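Local coordinates for protein cytochrome P450 (Rhodococcus erythropolis, PDB 3WEC) that binds heme and hydroxylates the quinoline nitrogen of aurachin alkaloids, a cytochrome P450 step that confers their antibiotic activity, at residues Arg174-Leu186 with Cys247-Ser259. Sequence-based numbering, arbitrary orientation.
Sequences RFSEWSNLVAGVL and CLLITVAGQETTS. With HEM (protoporphyrin IX containing Fe), chain B.
A single water joins Ala183 to the kinked part of helix 240-271, the long P450 helix beside the heme: it donates to Ala183 O (2.6 Å) and Val252 O (2.8 Å) and accepts from Glu256 N, the amide it serves. At the kink Gln255 N bonds to Val252 O instead of to the turn before. Helix 174-182 crosses at -69°, its axis 9.5 Å away, with Val182 as a knob among Leu248, Thr251, Val252 and Gln255. The two methyls of Val182 divide this hole, CG1 meeting Leu248 CD2 at 3.9 Å and CG2 lying against Thr251 CG2. With OG1 beside the backbone N (chi1 -61°), Thr251 has CG2 anti to that N, which puts the methyl against Ser179 OG, while OG1 donates a hydrogen bond to Cys247 O and nears the edge of the Phe175 ring. Ser179 OG likewise donates to Phe175 O at 2.6 Å, from above the carbonyl plane and from the face away from Ser179 N. Toward the heme, the side chains of Leu186 and Val252 lie alongside in opposite senses, CG to CG1 3.8 Å, and Leu186 CD1 touches Thr257 CG2. Ala253 O accepts from a second water, bound to the heme iron at 2.5 Å. The first water thus fixes Ala183 to the kink, while apolar contacts hold the substrate-contacting Leu186 against Val252 and Thr257, consistent with shaping the pocket wall.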
ATOM      1  N   ARG A 174      22.039  -5.422  -3.243  1.00 60.31           N
ATOM      2  CA  ARG A 174      21.857  -5.105  -1.810  1.00 56.76           C
ATOM      3  C   ARG A 174      20.465  -4.492  -1.558  1.00 50.74           C
ATOM      4  O   ARG A 174      19.751  -4.868  -0.626  1.00 47.74           O
ATOM      5  CB  ARG A 174      23.005  -4.207  -1.270  1.00 58.62           C
ATOM      6  CG  ARG A 174      24.183  -4.965  -0.628  1.00 64.10           C
ATOM      7  CD  ARG A 174      25.541  -4.247  -0.656  1.00 67.55           C
ATOM      8  NE  ARG A 174      25.794  -3.429   0.538  1.00 67.15           N
ATOM      9  CZ  ARG A 174      26.193  -2.145   0.537  1.00 66.30           C
ATOM     10  NH1 ARG A 174      26.431  -1.480  -0.596  1.00 65.88           N
ATOM     11  NH2 ARG A 174      26.347  -1.510   1.691  1.00 65.38           N
ATOM     12  N   PHE A 175      20.090  -3.538  -2.399  1.00 47.61           N
ATOM     13  CA  PHE A 175      18.788  -2.934  -2.330  1.00 42.08           C
ATOM     14  C   PHE A 175      17.625  -3.925  -2.493  1.00 40.35           C
ATOM     15  O   PHE A 175      16.618  -3.845  -1.767  1.00 37.54           O
ATOM     16  CB  PHE A 175      18.677  -1.827  -3.371  1.00 41.02           C
ATOM     17  CG  PHE A 175      17.342  -1.217  -3.426  1.00 36.90           C
ATOM     18  CD1 PHE A 175      17.003  -0.178  -2.551  1.00 35.52           C
ATOM     19  CD2 PHE A 175      16.368  -1.713  -4.307  1.00 36.03           C
ATOM     20  CE1 PHE A 175      15.723   0.382  -2.579  1.00 31.84           C
ATOM     21  CE2 PHE A 175      15.099  -1.151  -4.328  1.00 33.05           C
ATOM     22  CZ  PHE A 175      14.774  -0.121  -3.459  1.00 30.42           C
ATOM     23  N   SER A 176      17.742  -4.822  -3.460  1.00 41.27           N
ATOM     24  CA  SER A 176      16.717  -5.807  -3.711  1.00 40.31           C
ATOM     25  C   SER A 176      16.608  -6.780  -2.530  1.00 40.00           C
ATOM     26  O   SER A 176      15.518  -7.196  -2.171  1.00 36.73           O
ATOM     27  CB  SER A 176      17.027  -6.551  -5.013  1.00 43.40           C
ATOM     28  OG  SER A 176      16.185  -7.663  -5.140  1.00 43.26           O
ATOM     29  N   GLU A 177      17.724  -7.142  -1.910  1.00 42.70           N
ATOM     30  CA  GLU A 177      17.642  -7.964  -0.687  1.00 43.91           C
ATOM     31  C   GLU A 177      16.979  -7.237   0.498  1.00 41.17           C
ATOM     32  O   GLU A 177      15.974  -7.710   1.066  1.00 39.64           O
ATOM     33  CB  GLU A 177      19.010  -8.475  -0.272  1.00 48.84           C
ATOM     34  CG  GLU A 177      19.360  -9.835  -0.889  1.00 52.97           C
ATOM     35  CD  GLU A 177      20.740 -10.275  -0.472  1.00 58.46           C
ATOM     36  OE1 GLU A 177      21.501  -9.408   0.064  1.00 59.42           O
ATOM     37  OE2 GLU A 177      21.077 -11.473  -0.684  1.00 62.53           O
ATOM     38  N   TRP A 178      17.512  -6.071   0.855  1.00 40.87           N
ATOM     39  CA  TRP A 178      16.809  -5.200   1.815  1.00 38.88           C
ATOM     40  C   TRP A 178      15.325  -5.098   1.493  1.00 35.06           C
ATOM     41  O   TRP A 178      14.444  -5.153   2.383  1.00 32.91           O
ATOM     42  CB  TRP A 178      17.470  -3.810   1.907  1.00 39.31           C
ATOM     43  CG  TRP A 178      18.858  -3.804   2.508  1.00 44.31           C
ATOM     44  CD1 TRP A 178      19.346  -4.612   3.538  1.00 47.14           C
ATOM     45  CD2 TRP A 178      19.998  -2.936   2.151  1.00 47.25           C
ATOM     46  NE1 TRP A 178      20.651  -4.334   3.804  1.00 50.69           N
ATOM     47  CE2 TRP A 178      21.101  -3.332   3.024  1.00 50.47           C
ATOM     48  CE3 TRP A 178      20.194  -1.896   1.244  1.00 47.24           C
ATOM     49  CZ2 TRP A 178      22.353  -2.720   2.964  1.00 54.41           C
ATOM     50  CZ3 TRP A 178      21.455  -1.291   1.184  1.00 49.94           C
ATOM     51  CH2 TRP A 178      22.509  -1.686   2.035  1.00 53.55           C
ATOM     52  N   SER A 179      15.013  -4.946   0.219  1.00 34.38           N
ATOM     53  CA  SER A 179      13.621  -4.516  -0.135  1.00 32.56           C
ATOM     54  C   SER A 179      12.699  -5.686   0.137  1.00 31.22           C
ATOM     55  O   SER A 179      11.562  -5.542   0.540  1.00 28.13           O
ATOM     56  CB  SER A 179      13.530  -4.087  -1.595  1.00 32.90           C
ATOM     57  OG  SER A 179      14.227  -2.869  -1.736  1.00 34.48           O
ATOM     58  N   ASN A 180      13.271  -6.858   0.017  1.00 32.87           N
ATOM     59  CA  ASN A 180      12.575  -8.054   0.337  1.00 33.88           C
ATOM     60  C   ASN A 180      12.286  -8.250   1.854  1.00 33.50           C
ATOM     61  O   ASN A 180      11.167  -8.582   2.233  1.00 32.57           O
ATOM     62  CB  ASN A 180      13.450  -9.176  -0.209  1.00 39.24           C
ATOM     63  CG  ASN A 180      12.772 -10.476  -0.164  1.00 41.64           C
ATOM     64  OD1 ASN A 180      12.058 -10.846  -1.117  1.00 44.20           O
ATOM     65  ND2 ASN A 180      12.981 -11.212   0.925  1.00 42.67           N
ATOM     66  N   LEU A 181      13.315  -8.161   2.714  1.00 34.56           N
ATOM     67  CA  LEU A 181      13.141  -8.196   4.164  1.00 33.71           C
ATOM     68  C   LEU A 181      12.220  -7.041   4.627  1.00 32.44           C
ATOM     69  O   LEU A 181      11.405  -7.182   5.547  1.00 33.87           O
ATOM     70  CB  LEU A 181      14.490  -7.993   4.815  1.00 35.09           C
ATOM     71  CG  LEU A 181      15.469  -9.217   4.924  1.00 38.70           C
ATOM     72  CD1 LEU A 181      14.687 -10.500   4.948  1.00 38.21           C
ATOM     73  CD2 LEU A 181      16.548  -9.174   3.852  1.00 40.01           C
ATOM     74  N   VAL A 182      12.367  -5.871   4.052  1.00 29.61           N
ATOM     75  CA  VAL A 182      11.539  -4.792   4.636  1.00 28.60           C
ATOM     76  C   VAL A 182      10.087  -4.823   4.200  1.00 27.90           C
ATOM     77  O   VAL A 182       9.264  -4.319   4.943  1.00 29.92           O
ATOM     78  CB  VAL A 182      12.117  -3.365   4.530  1.00 26.08           C
ATOM     79  CG1 VAL A 182      13.394  -3.228   5.360  1.00 27.97           C
ATOM     80  CG2 VAL A 182      12.353  -2.936   3.100  1.00 24.53           C
ATOM     81  N   ALA A 183       9.762  -5.423   3.045  1.00 28.76           N
ATOM     82  CA  ALA A 183       8.384  -5.299   2.455  1.00 27.70           C
ATOM     83  C   ALA A 183       7.277  -5.575   3.449  1.00 28.41           C
ATOM     84  O   ALA A 183       6.323  -4.857   3.409  1.00 23.41           O
ATOM     85  CB  ALA A 183       8.165  -6.152   1.207  1.00 28.90           C
ATOM     86  N   GLY A 184       7.410  -6.571   4.346  1.00 28.76           N
ATOM     87  CA  GLY A 184       6.292  -6.931   5.288  1.00 31.02           C
ATOM     88  C   GLY A 184       6.133  -6.004   6.518  1.00 34.13           C
ATOM     89  O   GLY A 184       5.167  -6.089   7.315  1.00 36.36           O
ATOM     90  N   VAL A 185       7.078  -5.093   6.656  1.00 31.68           N
ATOM     91  CA  VAL A 185       7.092  -4.090   7.687  1.00 32.28           C
ATOM     92  C   VAL A 185       5.970  -3.037   7.424  1.00 31.24           C
ATOM     93  O   VAL A 185       5.718  -2.179   8.239  1.00 33.73           O
ATOM     94  CB  VAL A 185       8.552  -3.540   7.709  1.00 33.10           C
ATOM     95  CG1 VAL A 185       8.692  -2.036   7.971  1.00 32.41           C
ATOM     96  CG2 VAL A 185       9.450  -4.439   8.582  1.00 33.76           C
ATOM     97  N   LEU A 186       5.229  -3.189   6.339  1.00 28.42           N
ATOM     98  CA  LEU A 186       4.071  -2.308   6.065  1.00 28.93           C
ATOM     99  C   LEU A 186       2.878  -2.809   6.866  1.00 30.38           C
ATOM    100  O   LEU A 186       2.008  -2.066   7.210  1.00 29.64           O
ATOM    101  CB  LEU A 186       3.657  -2.355   4.568  1.00 25.58           C
ATOM    102  CG  LEU A 186       3.344  -1.062   3.752  1.00 24.36           C
ATOM    103  CD1 LEU A 186       2.724  -1.402   2.406  1.00 22.10           C
ATOM    104  CD2 LEU A 186       2.595   0.046   4.522  1.00 26.44           C
ATOM    105  N   CYS A 247      13.733   7.653   2.562  1.00 30.10           N
ATOM    106  CA  CYS A 247      14.129   6.566   1.623  1.00 30.41           C
ATOM    107  C   CYS A 247      13.561   5.187   1.981  1.00 29.33           C
ATOM    108  O   CYS A 247      12.958   4.498   1.119  1.00 26.69           O
ATOM    109  CB  CYS A 247      15.635   6.576   1.378  1.00 32.54           C
ATOM    110  SG  CYS A 247      16.154   8.082   0.495  1.00 35.98           S
ATOM    111  N   LEU A 248      13.713   4.801   3.248  1.00 29.94           N
ATOM    112  CA  LEU A 248      13.166   3.517   3.737  1.00 29.25           C
ATOM    113  C   LEU A 248      11.626   3.531   3.603  1.00 27.87           C
ATOM    114  O   LEU A 248      11.024   2.517   3.225  1.00 25.52           O
ATOM    115  CB  LEU A 248      13.490   3.304   5.214  1.00 29.81           C
ATOM    116  CG  LEU A 248      13.668   1.931   5.898  1.00 32.09           C
ATOM    117  CD1 LEU A 248      13.034   1.946   7.259  1.00 34.39           C
ATOM    118  CD2 LEU A 248      13.222   0.683   5.165  1.00 31.04           C
ATOM    119  N   LEU A 249      10.984   4.670   3.937  1.00 28.35           N
ATOM    120  CA  LEU A 249       9.515   4.701   3.938  1.00 27.20           C
ATOM    121  C   LEU A 249       8.997   4.421   2.528  1.00 26.93           C
ATOM    122  O   LEU A 249       8.080   3.603   2.296  1.00 28.19           O
ATOM    123  CB  LEU A 249       8.986   6.040   4.472  1.00 29.02           C
ATOM    124  CG  LEU A 249       7.584   6.433   4.007  1.00 29.01           C
ATOM    125  CD1 LEU A 249       6.614   5.492   4.739  1.00 30.51           C
ATOM    126  CD2 LEU A 249       7.254   7.865   4.387  1.00 28.15           C
ATOM    127  N   ILE A 250       9.614   5.102   1.578  1.00 27.38           N
ATOM    128  CA  ILE A 250       9.353   4.905   0.181  1.00 25.82           C
ATOM    129  C   ILE A 250       9.655   3.499  -0.330  1.00 26.76           C
ATOM    130  O   ILE A 250       8.890   2.975  -1.131  1.00 27.64           O
ATOM    131  CB  ILE A 250      10.020   6.015  -0.591  1.00 26.24           C
ATOM    132  CG1 ILE A 250       9.050   7.247  -0.400  1.00 27.06           C
ATOM    133  CG2 ILE A 250      10.295   5.578  -2.018  1.00 25.86           C
ATOM    134  CD1 ILE A 250       9.159   8.316  -1.411  1.00 26.77           C
ATOM    135  N   THR A 251      10.714   2.876   0.165  1.00 26.28           N
ATOM    136  CA  THR A 251      11.023   1.487  -0.195  1.00 26.59           C
ATOM    137  C   THR A 251       9.995   0.488   0.342  1.00 26.44           C
ATOM    138  O   THR A 251       9.824  -0.599  -0.266  1.00 30.57           O
ATOM    139  CB  THR A 251      12.379   1.098   0.342  1.00 27.07           C
ATOM    140  OG1 THR A 251      13.367   1.958  -0.233  1.00 26.95           O
ATOM    141  CG2 THR A 251      12.746  -0.438   0.002  1.00 28.89           C
ATOM    142  N   VAL A 252       9.354   0.792   1.492  1.00 23.92           N
ATOM    143  CA  VAL A 252       8.364  -0.101   2.071  1.00 21.13           C
ATOM    144  C   VAL A 252       6.973   0.264   1.439  1.00 21.32           C
ATOM    145  O   VAL A 252       6.229  -0.590   0.901  1.00 20.80           O
ATOM    146  CB  VAL A 252       8.282   0.102   3.598  1.00 21.66           C
ATOM    147  CG1 VAL A 252       7.142  -0.745   4.138  1.00 21.00           C
ATOM    148  CG2 VAL A 252       9.589  -0.178   4.368  1.00 23.05           C
ATOM    149  N   ALA A 253       6.613   1.549   1.541  1.00 19.82           N
ATOM    150  CA  ALA A 253       5.358   2.013   1.026  1.00 20.26           C
ATOM    151  C   ALA A 253       5.005   1.472  -0.338  1.00 20.01           C
ATOM    152  O   ALA A 253       3.931   0.930  -0.494  1.00 22.34           O
ATOM    153  CB  ALA A 253       5.217   3.575   1.132  1.00 20.40           C
ATOM    154  N   GLY A 254       5.911   1.492  -1.294  1.00 21.82           N
ATOM    155  CA  GLY A 254       5.563   1.115  -2.691  1.00 22.60           C
ATOM    156  C   GLY A 254       5.724  -0.334  -3.125  1.00 24.61           C
ATOM    157  O   GLY A 254       5.425  -0.696  -4.282  1.00 24.17           O
ATOM    158  N   GLN A 255       6.195  -1.180  -2.224  1.00 23.88           N
ATOM    159  CA  GLN A 255       6.400  -2.579  -2.582  1.00 25.29           C
ATOM    160  C   GLN A 255       5.127  -3.450  -2.518  1.00 24.63           C
ATOM    161  O   GLN A 255       4.652  -3.903  -3.527  1.00 24.05           O
ATOM    162  CB  GLN A 255       7.454  -3.197  -1.666  1.00 25.89           C
ATOM    163  CG  GLN A 255       8.899  -2.938  -2.021  1.00 28.57           C
ATOM    164  CD  GLN A 255       9.853  -3.816  -1.160  1.00 30.23           C
ATOM    165  OE1 GLN A 255      10.298  -3.435  -0.019  1.00 28.28           O
ATOM    166  NE2 GLN A 255      10.126  -4.983  -1.671  1.00 30.58           N
ATOM    167  N   GLU A 256       4.586  -3.709  -1.319  1.00 25.36           N
ATOM    168  CA  GLU A 256       3.528  -4.717  -1.214  1.00 26.63           C
ATOM    169  C   GLU A 256       2.191  -4.208  -1.694  1.00 25.55           C
ATOM    170  O   GLU A 256       1.383  -4.998  -2.145  1.00 25.92           O
ATOM    171  CB  GLU A 256       3.412  -5.337   0.192  1.00 29.48           C
ATOM    172  CG  GLU A 256       4.014  -6.745   0.239  1.00 32.37           C
ATOM    173  CD  GLU A 256       4.186  -7.237   1.648  1.00 36.61           C
ATOM    174  OE1 GLU A 256       3.556  -6.632   2.565  1.00 35.96           O
ATOM    175  OE2 GLU A 256       4.962  -8.215   1.855  1.00 37.84           O
ATOM    176  N   THR A 257       1.972  -2.902  -1.592  1.00 23.56           N
ATOM    177  CA  THR A 257       0.805  -2.274  -2.188  1.00 25.53           C
ATOM    178  C   THR A 257       0.792  -2.558  -3.706  1.00 25.64           C
ATOM    179  O   THR A 257      -0.242  -2.912  -4.244  1.00 26.63           O
ATOM    180  CB  THR A 257       0.805  -0.728  -1.997  1.00 24.48           C
ATOM    181  OG1 THR A 257       2.093  -0.195  -2.387  1.00 26.10           O
ATOM    182  CG2 THR A 257       0.514  -0.387  -0.571  1.00 25.43           C
ATOM    183  N   THR A 258       1.941  -2.399  -4.369  1.00 24.64           N
ATOM    184  CA  THR A 258       2.033  -2.567  -5.826  1.00 25.78           C
ATOM    185  C   THR A 258       2.038  -4.064  -6.150  1.00 25.94           C
ATOM    186  O   THR A 258       1.278  -4.508  -7.020  1.00 26.78           O
ATOM    187  CB  THR A 258       3.307  -1.911  -6.438  1.00 25.46           C
ATOM    188  OG1 THR A 258       3.457  -0.559  -5.993  1.00 25.68           O
ATOM    189  CG2 THR A 258       3.319  -1.966  -7.949  1.00 26.68           C
ATOM    190  N   SER A 259       2.856  -4.856  -5.444  1.00 26.35           N
ATOM    191  CA  SER A 259       2.872  -6.283  -5.801  1.00 27.95           C
ATOM    192  C   SER A 259       1.526  -6.933  -5.512  1.00 28.12           C
ATOM    193  O   SER A 259       1.092  -7.752  -6.297  1.00 30.86           O
ATOM    194  CB  SER A 259       4.014  -7.055  -5.188  1.00 28.51           C
ATOM    195  OG  SER A 259       3.886  -7.136  -3.785  1.00 28.93           O
TER
HETATM  196  CHA HEM B 501       0.117   6.539   2.041  1.00 25.08           C
HETATM  197  CHB HEM B 501      -2.337   3.164  -0.658  1.00 24.97           C
HETATM  198  CHC HEM B 501       1.442   2.903  -3.780  1.00 24.00           C
HETATM  199  CHD HEM B 501       3.985   6.185  -0.907  1.00 22.71           C
HETATM  200  C1A HEM B 501      -0.822   5.570   1.522  1.00 24.28           C
HETATM  201  C2A HEM B 501      -2.064   5.218   2.287  1.00 28.16           C
HETATM  202  C3A HEM B 501      -2.756   4.245   1.475  1.00 29.55           C
HETATM  203  C4A HEM B 501      -1.867   4.071   0.329  1.00 24.80           C
HETATM  204  CMA HEM B 501      -4.102   3.547   1.780  1.00 28.39           C
HETATM  205  CAA HEM B 501      -2.648   5.721   3.613  1.00 27.61           C
HETATM  206  CBA HEM B 501      -3.464   6.959   3.196  1.00 27.44           C
HETATM  207  CGA HEM B 501      -4.348   7.477   4.347  1.00 31.98           C
HETATM  208  O1A HEM B 501      -4.058   7.251   5.559  1.00 28.10           O
HETATM  209  O2A HEM B 501      -5.352   8.183   4.047  1.00 31.39           O
HETATM  210  C1B HEM B 501      -1.458   2.796  -1.765  1.00 26.52           C
HETATM  211  C2B HEM B 501      -1.996   1.926  -2.807  1.00 23.93           C
HETATM  212  C3B HEM B 501      -0.855   1.849  -3.679  1.00 24.75           C
HETATM  213  C4B HEM B 501       0.183   2.672  -3.070  1.00 25.81           C
HETATM  214  CMB HEM B 501      -3.316   1.220  -2.951  1.00 24.45           C
HETATM  215  CAB HEM B 501      -0.854   1.051  -4.932  1.00 26.47           C
HETATM  216  CBB HEM B 501       0.182   0.300  -5.213  1.00 27.54           C
HETATM  217  C1C HEM B 501       2.457   3.813  -3.294  1.00 23.95           C
HETATM  218  C2C HEM B 501       3.793   3.890  -3.886  1.00 24.97           C
HETATM  219  C3C HEM B 501       4.510   4.848  -3.018  1.00 25.46           C
HETATM  220  C4C HEM B 501       3.603   5.268  -1.968  1.00 21.40           C
HETATM  221  CMC HEM B 501       4.249   3.126  -5.099  1.00 27.00           C
HETATM  222  CAC HEM B 501       5.933   5.317  -3.095  1.00 26.36           C
HETATM  223  CBC HEM B 501       6.690   5.104  -4.147  1.00 29.59           C
HETATM  224  C1D HEM B 501       3.139   6.539   0.240  1.00 24.71           C
HETATM  225  C2D HEM B 501       3.567   7.578   1.173  1.00 26.67           C
HETATM  226  C3D HEM B 501       2.418   7.698   2.089  1.00 26.71           C
HETATM  227  C4D HEM B 501       1.448   6.756   1.506  1.00 26.02           C
HETATM  228  CMD HEM B 501       4.910   8.272   1.221  1.00 28.24           C
HETATM  229  CAD HEM B 501       2.280   8.575   3.301  1.00 26.80           C
HETATM  230  CBD HEM B 501       1.499   9.830   2.841  1.00 24.47           C
HETATM  231  CGD HEM B 501       1.293  10.824   3.935  1.00 27.50           C
HETATM  232  O1D HEM B 501       1.323  12.043   3.605  1.00 29.53           O
HETATM  233  O2D HEM B 501       1.108  10.410   5.127  1.00 26.52           O
HETATM  234  NA  HEM B 501      -0.709   4.948   0.208  1.00 25.41           N
HETATM  235  NB  HEM B 501      -0.199   3.303  -1.931  1.00 25.46           N
HETATM  236  NC  HEM B 501       2.303   4.681  -2.172  1.00 22.44           N
HETATM  237  ND  HEM B 501       1.862   6.088   0.402  1.00 27.49           N
HETATM  238 FE   HEM B 501       0.960   4.622  -0.800  1.00 24.39          FE
HETATM  239  O   HOH W   1       5.963  -3.362   1.333  1.00 23.16           O
HETATM  240  O   HOH W   2       1.590   2.508   0.329  1.00 21.46           O